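PAN2-PAN3 deadenylation complex catalytic subunit pan2 (PDB 4CZX) probably shortens the poly(A) tails of mRNA as the exonuclease subunit of the PAN2-PAN3 deadenylation complex, the present chain being its N-terminal WD40 domain. Local coordinates at residues Y156-M161 against C166-K171; T152-S157 against T173-D178. One frame throughout, in Å; residues are numbered along the deposited sequence.

Contact 1: residues Y156-M161 against C166-K171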
ATOM      1  N   TYR A 156       1.032 -39.015  10.671  1.00 28.65           N
ATOM      2  CA  TYR A 156       1.851 -38.714  11.834  1.00 26.65           C
ATOM      3  C   TYR A 156       1.654 -37.314  12.407  1.00 27.93           C
ATOM      4  O   TYR A 156       1.526 -36.345  11.660  1.00 24.09           O
ATOM      5  CB  TYR A 156       3.335 -38.918  11.475  1.00 27.18           C
ATOM      6  CG  TYR A 156       3.671 -40.361  11.167  1.00 29.66           C
ATOM      7  CD1 TYR A 156       3.536 -41.343  12.139  1.00 28.71           C
ATOM      8  CD2 TYR A 156       4.117 -40.744   9.911  1.00 34.37           C
ATOM      9  CE1 TYR A 156       3.839 -42.672  11.872  1.00 26.77           C
ATOM     10  CE2 TYR A 156       4.433 -42.068   9.634  1.00 33.84           C
ATOM     11  CZ  TYR A 156       4.288 -43.030  10.627  1.00 33.25           C
ATOM     12  OH  TYR A 156       4.583 -44.347  10.374  1.00 34.29           O
ATOM     13  N   SER A 157       1.683 -37.216  13.738  1.00 29.13           N
ATOM     14  CA  SER A 157       1.670 -35.921  14.420  1.00 28.32           C
ATOM     15  C   SER A 157       3.033 -35.486  14.966  1.00 26.86           C
ATOM     16  O   SER A 157       3.250 -34.295  15.191  1.00 25.00           O
ATOM     17  CB  SER A 157       0.662 -35.938  15.573  1.00 26.32           C
ATOM     18  OG  SER A 157      -0.648 -36.191  15.087  1.00 25.33           O
ATOM     19  N   PHE A 158       3.915 -36.455  15.216  1.00 26.12           N
ATOM     20  CA  PHE A 158       5.272 -36.211  15.725  1.00 28.42           C
ATOM     21  C   PHE A 158       6.257 -37.169  15.083  1.00 29.69           C
ATOM     22  O   PHE A 158       5.922 -38.332  14.811  1.00 24.71           O
ATOM     23  CB  PHE A 158       5.387 -36.406  17.247  1.00 25.62           C
ATOM     24  CG  PHE A 158       4.571 -35.456  18.060  1.00 28.12           C
ATOM     25  CD1 PHE A 158       3.274 -35.778  18.415  1.00 26.37           C
ATOM     26  CD2 PHE A 158       5.109 -34.266  18.511  1.00 33.37           C
ATOM     27  CE1 PHE A 158       2.510 -34.908  19.172  1.00 28.62           C
ATOM     28  CE2 PHE A 158       4.348 -33.397  19.273  1.00 27.99           C
ATOM     29  CZ  PHE A 158       3.054 -33.722  19.611  1.00 31.11           C
ATOM     30  N   LEU A 159       7.478 -36.676  14.894  1.00 26.15           N
ATOM     31  CA  LEU A 159       8.625 -37.471  14.460  1.00 30.81           C
ATOM     32  C   LEU A 159       9.839 -37.015  15.249  1.00 30.75           C
ATOM     33  O   LEU A 159      10.053 -35.817  15.399  1.00 27.43           O
ATOM     34  CB  LEU A 159       8.891 -37.295  12.958  1.00 26.34           C
ATOM     35  CG  LEU A 159       7.828 -37.769  11.961  1.00 27.74           C
ATOM     36  CD1 LEU A 159       8.166 -37.276  10.554  1.00 27.55           C
ATOM     37  CD2 LEU A 159       7.768 -39.285  11.976  1.00 28.27           C
ATOM     38  N   LYS A 160      10.629 -37.951  15.770  1.00 28.61           N
ATOM     39  CA  LYS A 160      11.924 -37.574  16.333  1.00 27.24           C
ATOM     40  C   LYS A 160      12.918 -38.720  16.242  1.00 32.44           C
ATOM     41  O   LYS A 160      12.607 -39.870  16.572  1.00 30.02           O
ATOM     42  CB  LYS A 160      11.787 -37.096  17.788  1.00 29.18           C
ATOM     43  CG  LYS A 160      13.140 -36.745  18.437  1.00 30.31           C
ATOM     44  CD  LYS A 160      12.993 -35.820  19.643  1.00 33.90           C
ATOM     45  CE  LYS A 160      14.334 -35.618  20.370  1.00 42.96           C
ATOM     46  NZ  LYS A 160      14.210 -34.634  21.493  1.00 44.37           N
ATOM     47  N   MET A 161      14.119 -38.381  15.782  1.00 27.53           N
ATOM     48  CA  MET A 161      15.211 -39.320  15.649  1.00 25.98           C
ATOM     49  C   MET A 161      16.026 -39.416  16.928  1.00 29.70           C
ATOM     50  O   MET A 161      16.476 -38.406  17.455  1.00 29.44           O
ATOM     51  CB  MET A 161      16.116 -38.889  14.485  1.00 27.62           C
ATOM     52  CG  MET A 161      17.357 -39.728  14.314  1.00 25.30           C
ATOM     53  SD  MET A 161      17.024 -41.462  13.939  1.00 32.56           S
ATOM     54  CE  MET A 161      18.717 -42.077  13.854  1.00 39.22           C
ATOM     55  N   CYS A 166      11.184 -42.177  15.901  1.00 29.45           N
ATOM     56  CA  CYS A 166       9.983 -42.469  16.662  1.00 29.50           C
ATOM     57  C   CYS A 166       8.856 -41.611  16.133  1.00 31.77           C
ATOM     58  O   CYS A 166       8.919 -40.373  16.133  1.00 28.00           O
ATOM     59  CB  CYS A 166      10.202 -42.247  18.153  1.00 28.28           C
ATOM     60  SG  CYS A 166      11.557 -43.246  18.820  1.00 35.47           S
ATOM     61  N   ALA A 167       7.816 -42.295  15.677  1.00 30.01           N
ATOM     62  CA  ALA A 167       6.785 -41.674  14.862  1.00 31.03           C
ATOM     63  C   ALA A 167       5.414 -41.821  15.505  1.00 28.15           C
ATOM     64  O   ALA A 167       4.834 -42.905  15.494  1.00 28.47           O
ATOM     65  CB  ALA A 167       6.787 -42.291  13.475  1.00 27.82           C
ATOM     66  N   ALA A 168       4.885 -40.728  16.048  1.00 27.61           N
ATOM     67  CA  ALA A 168       3.556 -40.771  16.661  1.00 25.42           C
ATOM     68  C   ALA A 168       2.465 -40.535  15.622  1.00 25.74           C
ATOM     69  O   ALA A 168       2.432 -39.493  14.967  1.00 27.28           O
ATOM     70  CB  ALA A 168       3.449 -39.751  17.776  1.00 30.04           C
ATOM     71  N   THR A 169       1.577 -41.514  15.481  1.00 27.60           N
ATOM     72  CA  THR A 169       0.443 -41.389  14.587  1.00 28.41           C
ATOM     73  C   THR A 169      -0.625 -40.520  15.212  1.00 28.95           C
ATOM     74  O   THR A 169      -0.619 -40.268  16.418  1.00 30.53           O
ATOM     75  CB  THR A 169      -0.199 -42.744  14.263  1.00 31.68           C
ATOM     76  OG1 THR A 169      -1.015 -43.149  15.368  1.00 32.31           O
ATOM     77  CG2 THR A 169       0.864 -43.792  13.996  1.00 28.91           C
ATOM     78  N   ASN A 170      -1.585 -40.097  14.402  1.00 26.42           N
ATOM     79  CA  ASN A 170      -2.660 -39.282  14.944  1.00 27.60           C
ATOM     80  C   ASN A 170      -3.740 -40.151  15.583  1.00 31.80           C
ATOM     81  O   ASN A 170      -4.804 -39.648  15.942  1.00 29.68           O
ATOM     82  CB  ASN A 170      -3.252 -38.372  13.864  1.00 26.27           C
ATOM     83  CG  ASN A 170      -3.715 -39.128  12.636  1.00 37.30           C
ATOM     84  OD1 ASN A 170      -3.741 -40.356  12.617  1.00 35.67           O
ATOM     85  ND2 ASN A 170      -4.117 -38.382  11.599  1.00 36.47           N
ATOM     86  N   LYS A 171      -3.451 -41.446  15.750  1.00 28.35           N
ATOM     87  CA  LYS A 171      -4.391 -42.367  16.400  1.00 28.87           C
ATOM     88  C   LYS A 171      -3.925 -42.796  17.794  1.00 33.22           C
ATOM     89  O   LYS A 171      -4.609 -43.572  18.469  1.00 31.98           O
ATOM     90  CB  LYS A 171      -4.624 -43.624  15.555  1.00 34.11           C
ATOM     91  CG  LYS A 171      -5.022 -43.387  14.111  1.00 36.84           C
ATOM     92  CD  LYS A 171      -6.347 -42.689  13.978  1.00 43.11           C
ATOM     93  CE  LYS A 171      -6.596 -42.292  12.525  1.00 54.80           C
ATOM     94  NZ  LYS A 171      -7.920 -41.629  12.329  1.00 53.67           N
TER

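Contact 2: residues T152-S157 against T173-D178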
ATOM      1  N   THR A 152       2.795 -43.642   2.926  1.00 36.82           N
ATOM      2  CA  THR A 152       2.607 -44.097   4.295  1.00 33.51           C
ATOM      3  C   THR A 152       1.134 -44.404   4.540  1.00 40.54           C
ATOM      4  O   THR A 152       0.246 -43.691   4.066  1.00 39.94           O
ATOM      5  CB  THR A 152       3.120 -43.066   5.326  1.00 31.75           C
ATOM      6  OG1 THR A 152       2.938 -43.590   6.647  1.00 37.28           O
ATOM      7  CG2 THR A 152       2.386 -41.752   5.198  1.00 35.60           C
ATOM      8  N   GLN A 153       0.880 -45.488   5.262  1.00 37.77           N
ATOM      9  CA  GLN A 153      -0.484 -45.846   5.616  1.00 42.60           C
ATOM     10  C   GLN A 153      -0.903 -45.110   6.876  1.00 42.16           C
ATOM     11  O   GLN A 153      -2.065 -44.735   7.037  1.00 44.37           O
ATOM     12  CB  GLN A 153      -0.607 -47.353   5.805  1.00 48.40           C
ATOM     13  CG  GLN A 153      -0.489 -48.129   4.511  1.00 61.56           C
ATOM     14  CD  GLN A 153      -1.280 -49.422   4.538  1.00 73.23           C
ATOM     15  OE1 GLN A 153      -1.003 -50.322   5.336  1.00 77.27           O
ATOM     16  NE2 GLN A 153      -2.283 -49.517   3.670  1.00 75.30           N
ATOM     17  N   ASP A 154       0.062 -44.896   7.763  1.00 35.76           N
ATOM     18  CA  ASP A 154      -0.185 -44.180   9.006  1.00 37.77           C
ATOM     19  C   ASP A 154       0.143 -42.698   8.852  1.00 35.22           C
ATOM     20  O   ASP A 154       1.142 -42.333   8.234  1.00 32.04           O
ATOM     21  CB  ASP A 154       0.631 -44.796  10.151  1.00 39.29           C
ATOM     22  CG  ASP A 154       0.181 -46.212  10.494  1.00 38.10           C
ATOM     23  OD1 ASP A 154      -1.039 -46.443  10.622  1.00 37.20           O
ATOM     24  OD2 ASP A 154       1.048 -47.099  10.635  1.00 44.38           O
ATOM     25  N   GLN A 155      -0.708 -41.849   9.417  1.00 30.22           N
ATOM     26  CA  GLN A 155      -0.491 -40.410   9.388  1.00 29.30           C
ATOM     27  C   GLN A 155       0.111 -39.976  10.717  1.00 29.60           C
ATOM     28  O   GLN A 155      -0.232 -40.526  11.764  1.00 30.23           O
ATOM     29  CB  GLN A 155      -1.799 -39.677   9.089  1.00 30.61           C
ATOM     30  CG  GLN A 155      -2.398 -40.078   7.750  1.00 33.70           C
ATOM     31  CD  GLN A 155      -3.645 -39.297   7.414  1.00 39.68           C
ATOM     32  OE1 GLN A 155      -4.129 -38.509   8.227  1.00 36.04           O
ATOM     33  NE2 GLN A 155      -4.173 -39.505   6.208  1.00 39.23           N
ATOM     34  N   TYR A 156       1.032 -39.015  10.671  1.00 28.65           N
ATOM     35  CA  TYR A 156       1.851 -38.714  11.834  1.00 26.65           C
ATOM     36  C   TYR A 156       1.654 -37.314  12.407  1.00 27.93           C
ATOM     37  O   TYR A 156       1.526 -36.345  11.660  1.00 24.09           O
ATOM     38  CB  TYR A 156       3.335 -38.918  11.475  1.00 27.18           C
ATOM     39  CG  TYR A 156       3.671 -40.361  11.167  1.00 29.66           C
ATOM     40  CD1 TYR A 156       3.536 -41.343  12.139  1.00 28.71           C
ATOM     41  CD2 TYR A 156       4.117 -40.744   9.911  1.00 34.37           C
ATOM     42  CE1 TYR A 156       3.839 -42.672  11.872  1.00 26.77           C
ATOM     43  CE2 TYR A 156       4.433 -42.068   9.634  1.00 33.84           C
ATOM     44  CZ  TYR A 156       4.288 -43.030  10.627  1.00 33.25           C
ATOM     45  OH  TYR A 156       4.583 -44.347  10.374  1.00 34.29           O
ATOM     46  N   SER A 157       1.683 -37.216  13.738  1.00 29.13           N
ATOM     47  CA  SER A 157       1.670 -35.921  14.420  1.00 28.32           C
ATOM     48  C   SER A 157       3.033 -35.486  14.966  1.00 26.86           C
ATOM     49  O   SER A 157       3.250 -34.295  15.191  1.00 25.00           O
ATOM     50  CB  SER A 157       0.662 -35.938  15.573  1.00 26.32           C
ATOM     51  OG  SER A 157      -0.648 -36.191  15.087  1.00 25.33           O
ATOM     52  N   THR A 173      -0.890 -44.327  18.448  1.00 35.81           N
ATOM     53  CA  THR A 173       0.131 -45.371  18.403  1.00 35.22           C
ATOM     54  C   THR A 173       1.475 -44.751  18.042  1.00 34.08           C
ATOM     55  O   THR A 173       1.528 -43.674  17.456  1.00 30.22           O
ATOM     56  CB  THR A 173      -0.202 -46.474  17.384  1.00 41.00           C
ATOM     57  OG1 THR A 173      -0.379 -45.892  16.091  1.00 48.04           O
ATOM     58  CG2 THR A 173      -1.477 -47.191  17.768  1.00 38.39           C
ATOM     59  N   VAL A 174       2.556 -45.439  18.396  1.00 32.91           N
ATOM     60  CA  VAL A 174       3.880 -45.002  17.995  1.00 30.29           C
ATOM     61  C   VAL A 174       4.503 -46.042  17.075  1.00 32.21           C
ATOM     62  O   VAL A 174       4.604 -47.209  17.439  1.00 37.55           O
ATOM     63  CB  VAL A 174       4.784 -44.778  19.210  1.00 30.61           C
ATOM     64  CG1 VAL A 174       6.217 -44.432  18.751  1.00 30.74           C
ATOM     65  CG2 VAL A 174       4.222 -43.662  20.063  1.00 30.50           C
ATOM     66  N   ASN A 175       4.889 -45.624  15.871  1.00 34.67           N
ATOM     67  CA  ASN A 175       5.672 -46.493  14.993  1.00 32.31           C
ATOM     68  C   ASN A 175       7.160 -46.237  15.192  1.00 28.16           C
ATOM     69  O   ASN A 175       7.601 -45.090  15.183  1.00 31.44           O
ATOM     70  CB  ASN A 175       5.311 -46.276  13.517  1.00 34.06           C
ATOM     71  CG  ASN A 175       3.926 -46.767  13.174  1.00 36.28           C
ATOM     72  OD1 ASN A 175       3.366 -47.622  13.860  1.00 35.35           O
ATOM     73  ND2 ASN A 175       3.367 -46.238  12.095  1.00 35.63           N
ATOM     74  N   ILE A 176       7.926 -47.304  15.371  1.00 30.68           N
ATOM     75  CA  ILE A 176       9.371 -47.182  15.455  1.00 30.58           C
ATOM     76  C   ILE A 176       9.949 -47.513  14.087  1.00 30.08           C
ATOM     77  O   ILE A 176       9.897 -48.658  13.636  1.00 34.69           O
ATOM     78  CB  ILE A 176       9.943 -48.098  16.540  1.00 30.26           C
ATOM     79  CG1 ILE A 176       9.236 -47.818  17.865  1.00 37.54           C
ATOM     80  CG2 ILE A 176      11.462 -47.915  16.681  1.00 35.49           C
ATOM     81  CD1 ILE A 176       9.516 -48.842  18.915  1.00 49.28           C
ATOM     82  N   LEU A 177      10.487 -46.493  13.431  1.00 31.01           N
ATOM     83  CA  LEU A 177      10.924 -46.610  12.045  1.00 34.42           C
ATOM     84  C   LEU A 177      12.431 -46.764  11.914  1.00 35.44           C
ATOM     85  O   LEU A 177      13.196 -46.053  12.567  1.00 33.82           O
ATOM     86  CB  LEU A 177      10.491 -45.384  11.242  1.00 33.11           C
ATOM     87  CG  LEU A 177       9.046 -44.911  11.303  1.00 35.40           C
ATOM     88  CD1 LEU A 177       8.903 -43.694  10.389  1.00 34.48           C
ATOM     89  CD2 LEU A 177       8.105 -46.017  10.883  1.00 35.46           C
ATOM     90  N   ASP A 178      12.849 -47.690  11.061  1.00 35.59           N
ATOM     91  CA  ASP A 178      14.257 -47.814  10.723  1.00 32.36           C
ATOM     92  C   ASP A 178      14.712 -46.489  10.103  1.00 40.21           C
ATOM     93  O   ASP A 178      14.093 -45.985   9.163  1.00 36.02           O
ATOM     94  CB  ASP A 178      14.485 -48.978   9.765  1.00 34.62           C
ATOM     95  CG  ASP A 178      15.956 -49.207   9.467  1.00 39.60           C
ATOM     96  OD1 ASP A 178      16.534 -48.412   8.694  1.00 38.39           O
ATOM     97  OD2 ASP A 178      16.520 -50.174  10.011  1.00 48.30           O
TER

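Contact 1: residues Y156-M161 against C166-K171
Tyr156 and Ser157 close on Ala168 from the first residues of strand 156-161, and the hairpin that this strand makes with 165-169 forms the inner edge of a WD40 propeller blade; here the register is adjusted by a classic beta bulge. Ser157 and Phe158 both face Ala168, so the pairing slips by one residue between Tyr156 opposite Thr169 and Phe158 opposite Ala168. The carbonyl of Ala168 serves both bulge residues. Ser157 N reaches Ala168 O at 2.7 Å, lying nearly in line with the C=O bond, whereas Phe158 N makes only a weak bond to the same oxygen. Ala168 N in turn donates to Phe158 O at 2.9 Å. The methyl of Ala168 meets Phe158 on the other side of the sheet from Leu159 and Ala167, its CB 3.9 Å from Phe158 CB and near the edge of the phenyl ring; farther out it packs on Ile195 and Leu198 of the next blade.

Tyr156 stands just ahead of the bulge, and its side chain reaches back over the regular pairs. With CG beside the backbone N (chi1 -65°), its ring lies across strand 165-169, one face turned to Ala167. Ala167 CB sits over that face, 3.4 Å from Tyr156 CE1, while Leu159 CD2 lies over the same face, displaced toward the rim. The two aliphatic partners are themselves pressed together, and Leu159 CD2 to Ala167 CB is tighter than a usual van der Waals contact. Thr169 CG2 approaches the ring obliquely.

From Phe158 and Ala168 onward the pairing is regular, and Cys166 closes it with two backbone bonds to Lys160. Cys166 O accepts from Lys160 N, and Cys166 N donates to Lys160 O at 2.8 Å, with an N-H...O angle of 171°.

Contact 2: residues T152-S157 against T173-D178
The amide nitrogen of Asn175 holds two side chains of segment 152-157 at once, giving one hydrogen to Tyr156 OH and the other to Asp154 OD2. The phenol side is the compact one. Asn175 ND2 lies 2.8 Å from Tyr156 OH in a nearly straight bond (171°), and the oxygen sits in the plane of the amide. Ring and amide planes stand 84° apart, and the nitrogen arrives at the edge of the ring, not over its face. One methyl of Leu177 closes in beside the hydroxyl, its CD2 3.9 Å from Tyr156 OH. All three of these residues are buried.

Toward Asp154 the contact loosens. Asn175 ND2 meets Asp154 OD2 at 2.9 Å, again in the amide plane but coming from above the plane of the carboxylate, and Asp154 is partly exposed. Here the chain passes from the outer strand of one propeller blade, 145-151, to the inner strand of the next, 156-161, while Asn175 belongs to the third strand of that second blade; the polar pairing therefore ties the inter-blade connection to the blade it enters, within the predicted fourth WD repeat. Asn175 CG lies beside the backbone N (chi1 -69°), which carries the amide across to the connection, and Gln187 NE2 of strand 184-189 binds Asn175 OD1, fixing which way the amide is turned. A leucine in place of Asn175 has no N-H to offer, and the buried Tyr156 hydroxyl would probably be left without this donor and the Asp154 carboxylate freer to turn.

On the connection itself, Thr152 OG1 donates to Asp154 O at 2.7 Å, using a lone pair that lies in the carbonyl plane; that same carbonyl oxygen stands 3.6 Å above the plane of the Tyr156 ring, toward its rim.

How the contacts relate
Contacts 1 and 2 lie with their centres about 6 Å apart in a single four-stranded blade of the propeller, and they overlap at Tyr156 and Ser157. Along the chain the order is 152-157, running into 156-161, then 166-171 and 173-178, so that contact 1 joins neighbouring strands whereas contact 2 reaches from the blade's entrance past strand 165-169 to strand 173-177. Segment 166-171 links them directly: Ala167 O is 2.7 Å from Asn175 N, and Asn170 N is 3.0 Å from Gln155 O, both probable hydrogen bonds. Backbone pairing joins the two inner strands, while side-chain bonds tie the incoming connection to the third.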